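Local coordinates for aldo-keto reductase family 1, member B4 (Aldose reductase) (Schistosoma japonicum, PDB 4HBK), which is an aldose reductase of the aldo/keto reductase family, probably reducing sugar aldehydes and other carbonyl compounds with NADPH as cofactor, at residues P211-I216 and K285-P290. Numbering follows the deposited sequence.
Sequences PANLQI and KLIVVP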
ATOM      1  N   PRO A 211      -6.092   4.199 -13.086  1.00  9.83           N
ATOM      2  CA  PRO A 211      -5.410   3.973 -11.811  1.00 12.18           C
ATOM      3  C   PRO A 211      -3.920   4.146 -12.049  1.00 12.32           C
ATOM      4  O   PRO A 211      -3.440   3.733 -13.109  1.00 11.35           O
ATOM      5  CB  PRO A 211      -5.752   2.516 -11.483  1.00 13.73           C
ATOM      6  CG  PRO A 211      -6.325   1.925 -12.787  1.00 10.95           C
ATOM      7  CD  PRO A 211      -6.933   3.066 -13.497  1.00 11.81           C
ATOM      8  N   ALA A 212      -3.217   4.779 -11.110  1.00 10.88           N
ATOM      9  CA  ALA A 212      -1.778   5.002 -11.223  1.00  9.26           C
ATOM     10  C   ALA A 212      -0.987   3.943 -10.470  1.00 11.67           C
ATOM     11  O   ALA A 212       0.215   3.762 -10.700  1.00 10.84           O
ATOM     12  CB  ALA A 212      -1.415   6.382 -10.679  1.00  9.64           C
ATOM     13  N   ASN A 213      -1.652   3.246  -9.556  1.00  8.95           N
ATOM     14  CA  ASN A 213      -0.938   2.347  -8.668  1.00  9.64           C
ATOM     15  C   ASN A 213      -1.821   1.208  -8.170  1.00  9.75           C
ATOM     16  O   ASN A 213      -3.027   1.381  -7.981  1.00  8.17           O
ATOM     17  CB  ASN A 213      -0.357   3.147  -7.496  1.00  7.40           C
ATOM     18  CG  ASN A 213       0.301   2.275  -6.452  1.00  9.12           C
ATOM     19  OD1 ASN A 213      -0.287   2.009  -5.402  1.00 13.46           O
ATOM     20  ND2 ASN A 213       1.533   1.837  -6.720  1.00  7.00           N
ATOM     21  N   LEU A 214      -1.214   0.039  -7.987  1.00  7.51           N
ATOM     22  CA  LEU A 214      -1.897  -1.118  -7.428  1.00  7.66           C
ATOM     23  C   LEU A 214      -1.061  -1.547  -6.231  1.00  7.94           C
ATOM     24  O   LEU A 214       0.163  -1.688  -6.354  1.00  6.60           O
ATOM     25  CB  LEU A 214      -1.954  -2.257  -8.454  1.00  8.78           C
ATOM     26  CG  LEU A 214      -2.441  -3.625  -7.959  1.00  9.17           C
ATOM     27  CD1 LEU A 214      -3.927  -3.601  -7.618  1.00  6.76           C
ATOM     28  CD2 LEU A 214      -2.136  -4.737  -8.971  1.00  5.88           C
ATOM     29  N   GLN A 215      -1.706  -1.719  -5.080  1.00  6.08           N
ATOM     30  CA  GLN A 215      -1.013  -2.180  -3.881  1.00  7.66           C
ATOM     31  C   GLN A 215      -1.556  -3.555  -3.530  1.00  7.80           C
ATOM     32  O   GLN A 215      -2.761  -3.728  -3.396  1.00  9.35           O
ATOM     33  CB  GLN A 215      -1.192  -1.202  -2.698  1.00  6.21           C
ATOM     34  CG  GLN A 215      -0.457  -1.650  -1.416  1.00  8.61           C
ATOM     35  CD  GLN A 215      -0.525  -0.639  -0.256  1.00  9.83           C
ATOM     36  OE1 GLN A 215      -0.888  -1.001   0.861  1.00  9.54           O
ATOM     37  NE2 GLN A 215      -0.151   0.618  -0.516  1.00  7.36           N
ATOM     38  N   ILE A 216      -0.666  -4.526  -3.394  1.00  6.85           N
ATOM     39  CA  ILE A 216      -1.049  -5.913  -3.169  1.00  6.31           C
ATOM     40  C   ILE A 216       0.033  -6.569  -2.333  1.00  9.79           C
ATOM     41  O   ILE A 216       1.141  -6.037  -2.229  1.00 10.22           O
ATOM     42  CB  ILE A 216      -1.147  -6.688  -4.498  1.00  9.54           C
ATOM     43  CG1 ILE A 216       0.036  -6.320  -5.418  1.00  8.75           C
ATOM     44  CG2 ILE A 216      -2.486  -6.421  -5.177  1.00  6.43           C
ATOM     45  CD1 ILE A 216       0.075  -7.092  -6.747  1.00  9.13           C
ATOM     46  N   LYS A 285      11.075  -3.811  -9.737  1.00 11.56           N
ATOM     47  CA  LYS A 285      10.468  -2.526 -10.092  1.00 12.14           C
ATOM     48  C   LYS A 285       9.222  -2.219  -9.267  1.00 12.53           C
ATOM     49  O   LYS A 285       8.265  -1.628  -9.768  1.00 10.45           O
ATOM     50  CB  LYS A 285      10.169  -2.459 -11.595  1.00 15.43           C
ATOM     51  CG  LYS A 285      11.371  -2.849 -12.446  1.00 22.12           C
ATOM     52  CD  LYS A 285      11.571  -1.924 -13.630  1.00 34.01           C
ATOM     53  CE  LYS A 285      10.843  -2.419 -14.878  1.00 52.29           C
ATOM     54  NZ  LYS A 285      11.367  -1.770 -16.138  1.00 58.20           N
ATOM     55  N   LEU A 286       9.258  -2.621  -7.996  1.00 12.89           N
ATOM     56  CA  LEU A 286       8.144  -2.411  -7.068  1.00 12.21           C
ATOM     57  C   LEU A 286       8.459  -1.278  -6.103  1.00  9.39           C
ATOM     58  O   LEU A 286       9.626  -0.989  -5.832  1.00 10.76           O
ATOM     59  CB  LEU A 286       7.882  -3.688  -6.261  1.00  6.98           C
ATOM     60  CG  LEU A 286       7.631  -4.926  -7.127  1.00 10.62           C
ATOM     61  CD1 LEU A 286       7.625  -6.200  -6.301  1.00  7.46           C
ATOM     62  CD2 LEU A 286       6.311  -4.786  -7.896  1.00  8.52           C
ATOM     63  N   ILE A 287       7.411  -0.628  -5.609  1.00  9.48           N
ATOM     64  CA  ILE A 287       7.514   0.239  -4.443  1.00  8.85           C
ATOM     65  C   ILE A 287       7.382  -0.679  -3.240  1.00  8.18           C
ATOM     66  O   ILE A 287       6.742  -1.718  -3.339  1.00  9.40           O
ATOM     67  CB  ILE A 287       6.364   1.263  -4.414  1.00 10.30           C
ATOM     68  CG1 ILE A 287       6.467   2.227  -5.613  1.00  9.92           C
ATOM     69  CG2 ILE A 287       6.360   2.026  -3.113  1.00  6.76           C
ATOM     70  CD1 ILE A 287       5.466   1.939  -6.718  1.00  8.31           C
ATOM     71  N   VAL A 288       7.996  -0.338  -2.112  1.00  7.09           N
ATOM     72  CA  VAL A 288       7.796  -1.144  -0.911  1.00 10.01           C
ATOM     73  C   VAL A 288       7.386  -0.274   0.269  1.00  8.54           C
ATOM     74  O   VAL A 288       7.907   0.833   0.441  1.00 10.96           O
ATOM     75  CB  VAL A 288       9.052  -1.997  -0.555  1.00 10.27           C
ATOM     76  CG1 VAL A 288       9.390  -2.951  -1.706  1.00 11.12           C
ATOM     77  CG2 VAL A 288      10.242  -1.098  -0.210  1.00  8.21           C
ATOM     78  N   VAL A 289       6.467  -0.781   1.086  1.00  7.52           N
ATOM     79  CA  VAL A 289       5.994  -0.047   2.253  1.00  6.30           C
ATOM     80  C   VAL A 289       6.043  -0.937   3.505  1.00 10.37           C
ATOM     81  O   VAL A 289       5.012  -1.262   4.092  1.00  9.51           O
ATOM     82  CB  VAL A 289       4.567   0.550   2.021  1.00  9.04           C
ATOM     83  CG1 VAL A 289       4.608   1.634   0.934  1.00  5.73           C
ATOM     84  CG2 VAL A 289       3.582  -0.535   1.620  1.00  7.76           C
ATOM     85  N   PRO A 290       7.264  -1.321   3.929  1.00 10.26           N
ATOM     86  CA  PRO A 290       7.427  -2.162   5.119  1.00 12.15           C
ATOM     87  C   PRO A 290       6.875  -1.458   6.356  1.00 12.96           C
ATOM     88  O   PRO A 290       7.209  -0.294   6.590  1.00 12.11           O
ATOM     89  CB  PRO A 290       8.948  -2.315   5.235  1.00  7.28           C
ATOM     90  CG  PRO A 290       9.499  -1.119   4.550  1.00  9.18           C
ATOM     91  CD  PRO A 290       8.561  -0.887   3.387  1.00  7.38           C
TER
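Gln215 and Val289 approach each other loosely where their side chains reach into the barrel interior, the amide nitrogen NE2 of Gln215 lying 4.5 Å from CG2 of Val289. An almost fully extended chain, with CG anti to the backbone N (chi1 -179°) and CD continuing the line, carries the Gln215 amide out toward this methyl. There NE2 gives a hydrogen bond to Asp77, which ties down the polar end while CG2 of Val289 lies loosely beside it. One layer along, Asn213 and Ile287 make the closer touch: the tip methyl CD1 of Ile287 comes to 3.9 Å from ND2 of Asn213, the two side chains running at a slant to one another. ND2 is a buried donor, satisfied by the hydroxyls of Thr237 and Thr239. Both layers belong to the interior of the (beta/alpha)8 TIM barrel. Strands 213-217 and 287-288 are not neighbours in it; strand 237-241 runs between them, and the backbones stay well apart, 8.9 Å between CA of Gln215 and CA of Ile287. The Gln215 side chain also lies near that of Lys111, nearest atoms about 3 Å apart, a residue predicted to act on the likely proton donor, Tyr82.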